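Local structure of alpha-1,2-mannosyltransferase (Ktr4), putative (Neosartorya fumigata, 7BOP) at residues V75-L80 with P109-F114; K188-V193 with N282-D287; P195-F200 with I339-I344. The protein is a putative mannosyltransferase of the fungal Ktr family with a GT-A type nucleotide-binding fold, here holding GDP and a manganese ion. One frame throughout, in Å; residues are numbered along the deposited sequence.

Contact 1 of 3, residues V75-L80 with P109-F114. With GDP (guanosine-5'-diphosphate), chain H.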
loop_
_atom_site.group_PDB
_atom_site.type_symbol
_atom_site.label_atom_id
_atom_site.label_comp_id
_atom_site.label_asym_id
_atom_site.label_seq_id
_atom_site.Cartn_x
_atom_site.Cartn_y
_atom_site.Cartn_z
ATOM N N VAL A 75 0.166 14.025 -0.357
ATOM C CA VAL A 75 1.237 14.649 0.411
ATOM C C VAL A 75 0.904 16.114 0.721
ATOM O O VAL A 75 0.152 16.768 -0.024
ATOM C CB VAL A 75 2.599 14.483 -0.323
ATOM C CG1 VAL A 75 2.595 15.131 -1.710
ATOM C CG2 VAL A 75 3.758 15.008 0.504
ATOM N N ARG A 76 1.439 16.589 1.841
ATOM C CA ARG A 76 1.268 17.970 2.298
ATOM C C ARG A 76 2.446 18.847 1.858
ATOM O O ARG A 76 3.556 18.362 1.638
ATOM C CB ARG A 76 1.135 18.011 3.835
ATOM C CG ARG A 76 -0.166 17.426 4.362
ATOM C CD ARG A 76 -0.146 17.133 5.861
ATOM N NE ARG A 76 0.483 15.835 6.136
ATOM C CZ ARG A 76 0.138 14.969 7.097
ATOM N NH1 ARG A 76 -0.880 15.204 7.929
ATOM N NH2 ARG A 76 0.819 13.819 7.212
ATOM N N ASN A 77 2.195 20.151 1.753
ATOM C CA ASN A 77 3.256 21.128 1.490
ATOM C C ASN A 77 4.377 21.063 2.525
ATOM O O ASN A 77 5.547 21.158 2.185
ATOM C CB ASN A 77 2.670 22.544 1.446
ATOM C CG ASN A 77 1.822 22.779 0.211
ATOM O OD1 ASN A 77 2.313 22.662 -0.912
ATOM N ND2 ASN A 77 0.547 23.119 0.406
ATOM N N GLU A 78 4.009 20.829 3.776
ATOM C CA GLU A 78 4.965 20.804 4.889
ATOM C C GLU A 78 5.895 19.571 4.872
ATOM O O GLU A 78 6.918 19.559 5.566
ATOM C CB GLU A 78 4.211 20.875 6.225
ATOM C CG GLU A 78 3.486 22.203 6.474
ATOM C CD GLU A 78 2.214 22.427 5.637
ATOM O OE1 GLU A 78 1.665 21.466 5.030
ATOM O OE2 GLU A 78 1.760 23.596 5.579
ATOM N N GLU A 79 5.542 18.549 4.080
ATOM C CA GLU A 79 6.362 17.337 3.930
ATOM C C GLU A 79 7.303 17.392 2.724
ATOM O O GLU A 79 7.916 16.384 2.368
ATOM C CB GLU A 79 5.447 16.101 3.838
ATOM C CG GLU A 79 4.587 15.906 5.079
ATOM C CD GLU A 79 3.528 14.830 4.920
ATOM O OE1 GLU A 79 2.784 14.828 3.913
ATOM O OE2 GLU A 79 3.410 14.005 5.838
ATOM N N LEU A 80 7.464 18.576 2.129
ATOM C CA LEU A 80 8.243 18.741 0.913
ATOM C C LEU A 80 9.654 18.174 1.004
ATOM O O LEU A 80 10.066 17.412 0.129
ATOM C CB LEU A 80 8.295 20.227 0.514
ATOM C CG LEU A 80 9.098 20.603 -0.729
ATOM C CD1 LEU A 80 8.660 19.803 -1.944
ATOM C CD2 LEU A 80 8.958 22.099 -0.982
ATOM N N PRO A 109 -4.302 23.441 -1.737
ATOM C CA PRO A 109 -3.471 23.744 -2.907
ATOM C C PRO A 109 -1.978 23.584 -2.644
ATOM O O PRO A 109 -1.525 23.859 -1.544
ATOM C CB PRO A 109 -3.792 25.225 -3.194
ATOM C CG PRO A 109 -5.106 25.469 -2.546
ATOM C CD PRO A 109 -5.084 24.621 -1.310
ATOM N N PHE A 110 -1.217 23.148 -3.644
ATOM C CA PHE A 110 0.236 23.098 -3.507
ATOM C C PHE A 110 0.845 24.487 -3.688
ATOM O O PHE A 110 0.375 25.262 -4.515
ATOM C CB PHE A 110 0.869 22.125 -4.512
ATOM C CG PHE A 110 0.663 20.668 -4.172
ATOM C CD1 PHE A 110 1.251 20.113 -3.033
ATOM C CD2 PHE A 110 -0.095 19.847 -4.999
ATOM C CE1 PHE A 110 1.076 18.769 -2.727
ATOM C CE2 PHE A 110 -0.276 18.508 -4.694
ATOM C CZ PHE A 110 0.313 17.968 -3.564
ATOM N N THR A 111 1.908 24.771 -2.939
ATOM C CA THR A 111 2.630 26.035 -3.076
ATOM C C THR A 111 3.453 26.043 -4.353
ATOM O O THR A 111 3.716 24.990 -4.945
ATOM C CB THR A 111 3.581 26.307 -1.889
ATOM O OG1 THR A 111 4.605 25.305 -1.829
ATOM C CG2 THR A 111 2.812 26.349 -0.572
ATOM N N GLU A 112 3.869 27.234 -4.775
ATOM C CA GLU A 112 4.791 27.360 -5.902
ATOM C C GLU A 112 6.163 26.764 -5.584
ATOM O O GLU A 112 6.793 26.188 -6.465
ATOM C CB GLU A 112 4.920 28.825 -6.355
ATOM C CG GLU A 112 3.633 29.400 -6.935
ATOM C CD GLU A 112 3.121 28.615 -8.137
ATOM O OE1 GLU A 112 3.933 28.303 -9.034
ATOM O OE2 GLU A 112 1.912 28.298 -8.182
ATOM N N GLU A 113 6.613 26.890 -4.336
ATOM C CA GLU A 113 7.859 26.251 -3.891
ATOM C C GLU A 113 7.790 24.709 -4.046
ATOM O O GLU A 113 8.743 24.086 -4.511
ATOM C CB GLU A 113 8.161 26.622 -2.433
ATOM C CG GLU A 113 9.550 26.220 -1.924
ATOM C CD GLU A 113 9.668 26.212 -0.396
ATOM O OE1 GLU A 113 10.714 25.763 0.117
ATOM O OE2 GLU A 113 8.727 26.644 0.312
ATOM N N PHE A 114 6.662 24.116 -3.653
ATOM C CA PHE A 114 6.439 22.669 -3.802
ATOM C C PHE A 114 6.565 22.248 -5.271
ATOM O O PHE A 114 7.264 21.286 -5.590
ATOM C CB PHE A 114 5.057 22.273 -3.254
ATOM C CG PHE A 114 4.787 20.785 -3.292
ATOM C CD1 PHE A 114 4.332 20.168 -4.460
ATOM C CD2 PHE A 114 4.979 20.000 -2.155
ATOM C CE1 PHE A 114 4.082 18.799 -4.494
ATOM C CE2 PHE A 114 4.735 18.635 -2.187
ATOM C CZ PHE A 114 4.286 18.037 -3.353
HETATM P PB GDP H . 1.549 6.881 8.345
HETATM O O1B GDP H . 2.272 7.325 9.583
HETATM O O2B GDP H . 2.472 6.541 7.161
HETATM O O3B GDP H . 0.445 5.863 8.556
HETATM O O3A GDP H . 0.752 8.243 7.955
HETATM P PA GDP H . 1.349 9.484 7.096
HETATM O O1A GDP H . 1.309 10.744 7.928
HETATM O O2A GDP H . 2.651 9.018 6.407
HETATM O "O5'" GDP H . 0.133 9.593 6.049
HETATM C "C5'" GDP H . -0.020 8.646 4.991
HETATM C "C4'" GDP H . 0.079 9.349 3.640
HETATM O "O4'" GDP H . -0.993 10.289 3.521
HETATM C "C3'" GDP H . 1.344 10.173 3.449
HETATM O "O3'" GDP H . 1.658 10.160 2.047
HETATM C "C2'" GDP H . 0.972 11.564 3.937
HETATM O "O2'" GDP H . 1.737 12.583 3.294
HETATM C "C1'" GDP H . -0.505 11.633 3.565
HETATM N N9 GDP H . -1.418 12.398 4.448
HETATM C C8 GDP H . -1.860 12.091 5.700
HETATM N N7 GDP H . -2.735 13.030 6.132
HETATM C C5 GDP H . -2.872 13.946 5.153
HETATM C C6 GDP H . -3.634 15.195 4.941
HETATM O O6 GDP H . -4.377 15.609 5.846
HETATM N N1 GDP H . -3.503 15.851 3.768
HETATM C C2 GDP H . -2.698 15.392 2.775
HETATM N N2 GDP H . -2.584 16.079 1.610
HETATM N N3 GDP H . -1.964 14.259 2.910
HETATM C C4 GDP H . -2.016 13.516 4.044
#
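The side-chain amide of N77 makes two hydrogen bonds, one given and one received, that fasten the segment 75-80, which leads into helix 80-98, to the start of helix 112-119. N77 ND2 donates to P109 O at 2.9 Å, and the acceptor lies in the plane of the amide. On the other branch, N77 OD1 accepts from T111 N at 3.0 Å; this donor stands above the carbonyl plane, 40° out of it. The same oxygen sits at the edge of the F110 ring. T111 is itself the N-cap of the helix, its OG1 accepting from F114 N, so the amide grips the residue that opens the helix.

Apolar packing joins the same two segments. F114 reaches V75 from a chi1 of -176°, which sets CG across from the backbone N and leaves F114 CZ 3.7 Å from V75 CG1, while L80 CD1 meets the ring obliquely at F114 CD2. Within 109-114, F110 and F114 pack on each other, F110 CD1 lying over the centre of the F114 ring.

Ionic and ligand contacts involve R76 and E79. R76 NH2 and E79 OE2 form a salt bridge of 2.9 Å, and GDP N7 lies over one face of the guanidinium. E79 OE1 accepts from R76 N and also from GDP O2', the latter at 2.6 Å. The segment thus divides its chemistry: N77 and the apolar groups anchor it to the helix start, while R76 and E79, paired with each other, meet the base and ribose of GDP.

Contact 2 of 3, residues K188-V193 with N282-D287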
loop_
_atom_site.group_PDB
_atom_site.type_symbol
_atom_site.label_atom_id
_atom_site.label_comp_id
_atom_site.label_asym_id
_atom_site.label_seq_id
_atom_site.Cartn_x
_atom_site.Cartn_y
_atom_site.Cartn_z
ATOM N N LYS A 188 -4.444 3.337 -15.882
ATOM C CA LYS A 188 -4.793 2.011 -15.397
ATOM C C LYS A 188 -3.934 1.567 -14.194
ATOM O O LYS A 188 -4.439 0.832 -13.354
ATOM C CB LYS A 188 -4.672 0.992 -16.521
ATOM C CG LYS A 188 -5.109 -0.418 -16.144
ATOM C CD LYS A 188 -5.204 -1.317 -17.368
ATOM C CE LYS A 188 -5.572 -2.745 -17.006
ATOM N NZ LYS A 188 -6.885 -2.807 -16.326
ATOM N N TYR A 189 -2.660 1.975 -14.127
ATOM C CA TYR A 189 -1.770 1.547 -13.034
ATOM C C TYR A 189 -1.226 2.719 -12.263
ATOM O O TYR A 189 -1.031 3.806 -12.807
ATOM C CB TYR A 189 -0.620 0.676 -13.558
ATOM C CG TYR A 189 -1.109 -0.578 -14.244
ATOM C CD1 TYR A 189 -1.373 -1.735 -13.520
ATOM C CD2 TYR A 189 -1.335 -0.598 -15.618
ATOM C CE1 TYR A 189 -1.842 -2.886 -14.143
ATOM C CE2 TYR A 189 -1.804 -1.739 -16.252
ATOM C CZ TYR A 189 -2.058 -2.881 -15.516
ATOM O OH TYR A 189 -2.528 -4.012 -16.145
ATOM N N TYR A 190 -0.982 2.496 -10.977
ATOM C CA TYR A 190 -0.396 3.504 -10.122
ATOM C C TYR A 190 0.682 2.868 -9.261
ATOM O O TYR A 190 0.626 1.664 -8.967
ATOM C CB TYR A 190 -1.468 4.167 -9.249
ATOM C CG TYR A 190 -1.983 3.272 -8.131
ATOM C CD1 TYR A 190 -2.940 2.299 -8.386
ATOM C CD2 TYR A 190 -1.501 3.397 -6.823
ATOM C CE1 TYR A 190 -3.405 1.466 -7.377
ATOM C CE2 TYR A 190 -1.969 2.573 -5.802
ATOM C CZ TYR A 190 -2.914 1.606 -6.091
ATOM O OH TYR A 190 -3.385 0.768 -5.108
ATOM N N TRP A 191 1.653 3.688 -8.882
ATOM C CA TRP A 191 2.664 3.348 -7.872
ATOM C C TRP A 191 2.527 4.438 -6.815
ATOM O O TRP A 191 2.900 5.591 -7.043
ATOM C CB TRP A 191 4.067 3.320 -8.489
ATOM C CG TRP A 191 5.218 2.935 -7.578
ATOM C CD1 TRP A 191 5.258 2.991 -6.212
ATOM C CD2 TRP A 191 6.508 2.468 -7.990
ATOM N NE1 TRP A 191 6.469 2.575 -5.753
ATOM C CE2 TRP A 191 7.263 2.241 -6.816
ATOM C CE3 TRP A 191 7.091 2.196 -9.235
ATOM C CZ2 TRP A 191 8.571 1.757 -6.845
ATOM C CZ3 TRP A 191 8.402 1.722 -9.268
ATOM C CH2 TRP A 191 9.127 1.502 -8.073
ATOM N N ARG A 192 1.969 4.065 -5.666
ATOM C CA ARG A 192 1.793 4.981 -4.555
ATOM C C ARG A 192 3.105 5.168 -3.799
ATOM O O ARG A 192 3.765 4.193 -3.429
ATOM C CB ARG A 192 0.704 4.472 -3.604
ATOM C CG ARG A 192 0.596 5.274 -2.314
ATOM C CD ARG A 192 -0.644 4.883 -1.542
ATOM N NE ARG A 192 -0.531 5.253 -0.136
ATOM C CZ ARG A 192 -1.335 4.813 0.831
ATOM N NH1 ARG A 192 -2.342 3.983 0.560
ATOM N NH2 ARG A 192 -1.123 5.207 2.084
ATOM N N VAL A 193 3.438 6.428 -3.539
ATOM C CA VAL A 193 4.656 6.814 -2.866
ATOM C C VAL A 193 4.304 7.742 -1.704
ATOM O O VAL A 193 3.420 8.596 -1.833
ATOM C CB VAL A 193 5.587 7.574 -3.845
ATOM C CG1 VAL A 193 6.909 7.918 -3.183
ATOM C CG2 VAL A 193 5.805 6.748 -5.105
ATOM N N ASN A 282 1.602 2.074 2.373
ATOM C CA ASN A 282 2.464 3.215 2.024
ATOM C C ASN A 282 3.239 2.976 0.711
ATOM O O ASN A 282 3.526 3.924 -0.021
ATOM C CB ASN A 282 3.401 3.618 3.164
ATOM C CG ASN A 282 4.153 2.449 3.754
ATOM O OD1 ASN A 282 5.043 1.873 3.135
ATOM N ND2 ASN A 282 3.801 2.108 4.980
ATOM N N PHE A 283 3.554 1.709 0.429
ATOM C CA PHE A 283 4.002 1.244 -0.890
ATOM C C PHE A 283 2.875 0.445 -1.526
ATOM O O PHE A 283 2.359 -0.492 -0.897
ATOM C CB PHE A 283 5.226 0.316 -0.757
ATOM C CG PHE A 283 5.622 -0.367 -2.050
ATOM C CD1 PHE A 283 4.972 -1.525 -2.481
ATOM C CD2 PHE A 283 6.637 0.156 -2.845
ATOM C CE1 PHE A 283 5.317 -2.143 -3.670
ATOM C CE2 PHE A 283 6.991 -0.464 -4.038
ATOM C CZ PHE A 283 6.328 -1.613 -4.452
ATOM N N GLU A 284 2.528 0.775 -2.771
ATOM C CA GLU A 284 1.599 -0.025 -3.575
ATOM C C GLU A 284 1.910 0.186 -5.037
ATOM O O GLU A 284 2.166 1.322 -5.450
ATOM C CB GLU A 284 0.137 0.392 -3.373
ATOM C CG GLU A 284 -0.423 0.151 -1.993
ATOM C CD GLU A 284 -1.933 0.310 -1.909
ATOM O OE1 GLU A 284 -2.541 -0.421 -1.093
ATOM O OE2 GLU A 284 -2.523 1.140 -2.651
ATOM N N ILE A 285 1.884 -0.899 -5.804
ATOM C CA ILE A 285 1.790 -0.823 -7.259
ATOM C C ILE A 285 0.519 -1.576 -7.611
ATOM O O ILE A 285 0.416 -2.767 -7.326
ATOM C CB ILE A 285 3.020 -1.411 -7.959
ATOM C CG1 ILE A 285 4.276 -0.605 -7.580
ATOM C CG2 ILE A 285 2.810 -1.402 -9.474
ATOM C CD1 ILE A 285 5.593 -1.208 -8.035
ATOM N N GLY A 286 -0.461 -0.892 -8.202
ATOM C CA GLY A 286 -1.776 -1.492 -8.362
ATOM C C GLY A 286 -2.505 -1.178 -9.649
ATOM O O GLY A 286 -2.189 -0.208 -10.335
ATOM N N ASP A 287 -3.495 -2.015 -9.929
ATOM C CA ASP A 287 -4.418 -1.864 -11.053
ATOM C C ASP A 287 -5.633 -1.078 -10.565
ATOM O O ASP A 287 -6.476 -1.603 -9.823
ATOM C CB ASP A 287 -4.807 -3.274 -11.537
ATOM C CG ASP A 287 -5.729 -3.271 -12.754
ATOM O OD1 ASP A 287 -6.271 -2.215 -13.133
ATOM O OD2 ASP A 287 -5.908 -4.365 -13.321
HETATM O O HOH W 1 -7.882 -4.954 -15.206
HETATM O O HOH W 2 -3.713 -5.627 -14.579
HETATM O O HOH W 3 -3.674 3.580 -1.868
#
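E284 OE2 is gripped by two donors: Y190 OH, at 2.6 Å, and a water that also accepts from R192 NH1. The tyrosine hydroxyl comes from above the carboxylate plane, 52° out of it. The other oxygen, E284 OE1, is held by Y218 and H320, so both oxygens of this buried carboxylate have partners. R192 is further held by salt bridges, NH1 to D316 and NH2 to E194.

The Y190 ring reaches E284 by lying across G286. Its CG sits between the backbone N and the carbonyl carbon (chi1 73°), which brings Y190 CE1 to 3.5 Å from G286 CA. The backbones pair reciprocally, Y190 N to G286 O at 3.0 Å and G286 N to Y190 O at 2.9 Å.

On the other face of the sheet, I285 CG1 stands over the five-membered ring of W191, a CH-pi contact 3.8 Å from its centroid. F283 meets that indole obliquely. At the strand ends K188 NZ and D287 OD1 form a salt bridge at 3.3 Å whose hydrogen bond is weak; K188 also pairs with the D289 carboxylate, and D287 OD1 caps D289 N. Strands 189-192 and 284-287, 163° apart in direction, are an antiparallel pair in the central mixed sheet of a GT-A fold.

Contact 3 of 3, residues P195-F200 with I339-I344. With MN (manganese (II) ion), chain G; GDP (guanosine-5'-diphosphate), chain H.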
loop_
_atom_site.group_PDB
_atom_site.type_symbol
_atom_site.label_atom_id
_atom_site.label_comp_id
_atom_site.label_asym_id
_atom_site.label_seq_id
_atom_site.Cartn_x
_atom_site.Cartn_y
_atom_site.Cartn_z
ATOM N N PRO A 195 6.137 10.390 1.421
ATOM C CA PRO A 195 7.372 11.055 1.833
ATOM C C PRO A 195 8.111 10.285 2.935
ATOM O O PRO A 195 7.502 9.505 3.654
ATOM C CB PRO A 195 6.887 12.413 2.351
ATOM C CG PRO A 195 5.478 12.191 2.747
ATOM C CD PRO A 195 4.937 11.152 1.816
ATOM N N LYS A 196 9.423 10.494 3.014
ATOM C CA LYS A 196 10.285 9.933 4.038
ATOM C C LYS A 196 10.480 8.415 3.914
ATOM O O LYS A 196 10.744 7.746 4.907
ATOM C CB LYS A 196 9.778 10.298 5.437
ATOM C CG LYS A 196 10.887 10.430 6.475
ATOM C CD LYS A 196 10.314 10.868 7.816
ATOM C CE LYS A 196 11.291 10.652 8.961
ATOM N NZ LYS A 196 12.359 11.685 8.990
ATOM N N VAL A 197 10.354 7.875 2.707
ATOM C CA VAL A 197 10.647 6.459 2.478
ATOM C C VAL A 197 11.935 6.350 1.693
ATOM O O VAL A 197 12.338 7.298 1.003
ATOM C CB VAL A 197 9.497 5.713 1.761
ATOM C CG1 VAL A 197 8.201 5.888 2.528
ATOM C CG2 VAL A 197 9.345 6.155 0.319
ATOM N N GLN A 198 12.581 5.194 1.792
ATOM C CA GLN A 198 13.802 4.932 1.036
ATOM C C GLN A 198 13.618 3.798 0.039
ATOM O O GLN A 198 12.890 2.834 0.292
ATOM C CB GLN A 198 14.963 4.587 1.966
ATOM C CG GLN A 198 15.157 5.528 3.146
ATOM C CD GLN A 198 16.405 5.176 3.931
ATOM O OE1 GLN A 198 17.510 5.470 3.498
ATOM N NE2 GLN A 198 16.239 4.508 5.068
ATOM N N PHE A 199 14.318 3.912 -1.082
ATOM C CA PHE A 199 14.472 2.817 -2.046
ATOM C C PHE A 199 15.951 2.508 -2.156
ATOM O O PHE A 199 16.768 3.417 -2.362
ATOM C CB PHE A 199 13.886 3.177 -3.409
ATOM C CG PHE A 199 12.414 3.417 -3.381
ATOM C CD1 PHE A 199 11.519 2.356 -3.517
ATOM C CD2 PHE A 199 11.907 4.695 -3.187
ATOM C CE1 PHE A 199 10.148 2.570 -3.473
ATOM C CE2 PHE A 199 10.536 4.912 -3.141
ATOM C CZ PHE A 199 9.655 3.848 -3.293
ATOM N N PHE A 200 16.293 1.229 -2.019
ATOM C CA PHE A 200 17.676 0.792 -1.874
ATOM C C PHE A 200 18.294 0.119 -3.093
ATOM O O PHE A 200 19.511 -0.010 -3.130
ATOM C CB PHE A 200 17.794 -0.183 -0.700
ATOM C CG PHE A 200 17.379 0.393 0.628
ATOM C CD1 PHE A 200 18.098 1.432 1.211
ATOM C CD2 PHE A 200 16.267 -0.120 1.314
ATOM C CE1 PHE A 200 17.717 1.950 2.445
ATOM C CE2 PHE A 200 15.894 0.385 2.545
ATOM C CZ PHE A 200 16.617 1.424 3.115
ATOM N N ILE A 339 12.339 -4.966 -4.904
ATOM C CA ILE A 339 12.310 -3.526 -4.627
ATOM C C ILE A 339 12.675 -3.313 -3.162
ATOM O O ILE A 339 11.854 -3.523 -2.268
ATOM C CB ILE A 339 10.955 -2.880 -4.959
ATOM C CG1 ILE A 339 10.630 -3.098 -6.441
ATOM C CG2 ILE A 339 10.985 -1.391 -4.626
ATOM C CD1 ILE A 339 9.270 -2.576 -6.870
ATOM N N GLY A 340 13.924 -2.913 -2.934
ATOM C CA GLY A 340 14.408 -2.581 -1.612
ATOM C C GLY A 340 13.685 -1.353 -1.102
ATOM O O GLY A 340 13.637 -0.331 -1.792
ATOM N N TYR A 341 13.123 -1.449 0.100
ATOM C CA TYR A 341 12.189 -0.443 0.591
ATOM C C TYR A 341 12.237 -0.276 2.099
ATOM O O TYR A 341 12.444 -1.247 2.821
ATOM C CB TYR A 341 10.767 -0.817 0.146
ATOM C CG TYR A 341 9.708 0.193 0.540
ATOM C CD1 TYR A 341 9.544 1.383 -0.172
ATOM C CD2 TYR A 341 8.886 -0.027 1.636
ATOM C CE1 TYR A 341 8.577 2.303 0.191
ATOM C CE2 TYR A 341 7.923 0.895 2.008
ATOM C CZ TYR A 341 7.767 2.057 1.278
ATOM O OH TYR A 341 6.806 2.964 1.651
ATOM N N ASN A 342 12.040 0.962 2.553
ATOM C CA ASN A 342 11.916 1.283 3.977
ATOM C C ASN A 342 10.953 2.447 4.170
ATOM O O ASN A 342 11.116 3.495 3.544
ATOM C CB ASN A 342 13.296 1.606 4.586
ATOM C CG ASN A 342 13.224 2.353 5.924
ATOM O OD1 ASN A 342 13.755 3.452 6.041
ATOM N ND2 ASN A 342 12.593 1.754 6.936
ATOM N N HIS A 343 9.936 2.228 4.999
ATOM C CA HIS A 343 9.159 3.290 5.668
ATOM C C HIS A 343 9.373 2.966 7.139
ATOM O O HIS A 343 9.197 1.813 7.537
ATOM C CB HIS A 343 7.657 3.210 5.285
ATOM C CG HIS A 343 6.773 4.291 5.880
ATOM N ND1 HIS A 343 6.479 4.368 7.226
ATOM C CD2 HIS A 343 6.049 5.283 5.291
ATOM C CE1 HIS A 343 5.657 5.386 7.444
ATOM N NE2 HIS A 343 5.367 5.957 6.286
ATOM N N ILE A 344 9.738 3.957 7.948
ATOM C CA ILE A 344 10.094 3.712 9.358
ATOM C C ILE A 344 8.952 2.921 10.029
ATOM O O ILE A 344 7.802 3.277 9.823
ATOM C CB ILE A 344 10.349 5.049 10.116
ATOM C CG1 ILE A 344 11.633 5.716 9.600
ATOM C CG2 ILE A 344 10.467 4.829 11.629
ATOM C CD1 ILE A 344 11.717 7.205 9.874
HETATM MN MN MN G . 3.875 7.490 6.207
HETATM P PB GDP H . 1.549 6.881 8.345
HETATM O O1B GDP H . 2.272 7.325 9.583
HETATM O O2B GDP H . 2.472 6.541 7.161
HETATM O O3B GDP H . 0.445 5.863 8.556
HETATM O O3A GDP H . 0.752 8.243 7.955
HETATM P PA GDP H . 1.349 9.484 7.096
HETATM O O1A GDP H . 1.309 10.744 7.928
HETATM O O2A GDP H . 2.651 9.018 6.407
HETATM O "O5'" GDP H . 0.133 9.593 6.049
HETATM C "C5'" GDP H . -0.020 8.646 4.991
HETATM C "C4'" GDP H . 0.079 9.349 3.640
HETATM O "O4'" GDP H . -0.993 10.289 3.521
HETATM C "C3'" GDP H . 1.344 10.173 3.449
HETATM O "O3'" GDP H . 1.658 10.160 2.047
HETATM C "C2'" GDP H . 0.972 11.564 3.937
HETATM O "O2'" GDP H . 1.737 12.583 3.294
HETATM C "C1'" GDP H . -0.505 11.633 3.565
HETATM N N9 GDP H . -1.418 12.398 4.448
HETATM C C8 GDP H . -1.860 12.091 5.700
HETATM N N7 GDP H . -2.735 13.030 6.132
HETATM C C5 GDP H . -2.872 13.946 5.153
HETATM C C6 GDP H . -3.634 15.195 4.941
HETATM O O6 GDP H . -4.377 15.609 5.846
HETATM N N1 GDP H . -3.503 15.851 3.768
HETATM C C2 GDP H . -2.698 15.392 2.775
HETATM N N2 GDP H . -2.584 16.079 1.610
HETATM N N3 GDP H . -1.964 14.259 2.910
HETATM C C4 GDP H . -2.016 13.516 4.044
HETATM O O HOH W 4 5.393 9.106 5.370
HETATM O O HOH W 5 9.615 6.533 6.999
HETATM O O HOH W 6 12.965 6.290 5.904
HETATM O O HOH W 7 4.824 8.244 8.208
#
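Strands 198-199 and 341-343 run antiparallel, with Q198 and N342 as the hydrogen-bonded pair (Q198 N to N342 O, 2.8 Å) and F199 opposite Y341 as the non-hydrogen-bonded one. They belong to a small three-stranded antiparallel sheet completed by strand 346-348, distinct from the large mixed sheet of this GT-A protein. Beyond the paired strands, F200 N donates to G340 O, from above the carbonyl plane.

The Q198-N342 pair is repeated in its side chains, which lie alongside each other and point the same way. Q198 NE2 donates to N342 OD1 at 2.9 Å; the acceptor is in the plane of the Q198 amide, while the two amide planes are turned 73° apart. A water bridges N342 OD1 to K196 O, giving N342 OD1 a second donor besides Q198 NE2. F200 reaches across to N342, its CE2 lying 3.5 Å from N342 CB.

On the opposite face the aromatic pair F199 and Y341 is oblique, planes 58° apart, with F199 CE1 3.6 Å from Y341 CD1. I339 CG2 touches the edge of the F199 ring. V197 CG1 packs against Y341 OH, whose polar partner is N282.

V197 CG1 also touches H343 CD2, obliquely to the ring. The histidine extends away from its backbone N (chi1 -178°) toward the manganese ion, which E194, two GDP oxygens and two waters also bind. H343 ND1 donates to I344 O, helping fix the ring's rotation, and H343 NE2 coordinates the manganese at 2.1 Å.

How the contacts relate
Along the chain contact 1 closes before the other two open, whereas the segments of contacts 2 and 3 alternate: 188-193, 195-200, 282-287, 339-344. Centres of contacts 1 and 2 are about 21 Å apart, those of 1 and 3 about 20 Å, and those of 2 and 3 about 14 Å. Contact 2 lies within the mixed sheet, and the loop of contact 1 leaves a strand of that sheet, 69-74, which runs parallel to 189-192. Contact 3 supplies two strands of a separate small sheet, yet touches contact 2 through Y341 and F199 and contact 1 through P195. Contacts 1 and 3 both reach GDP, so distant parts of the sequence meet around one nucleotide and metal site.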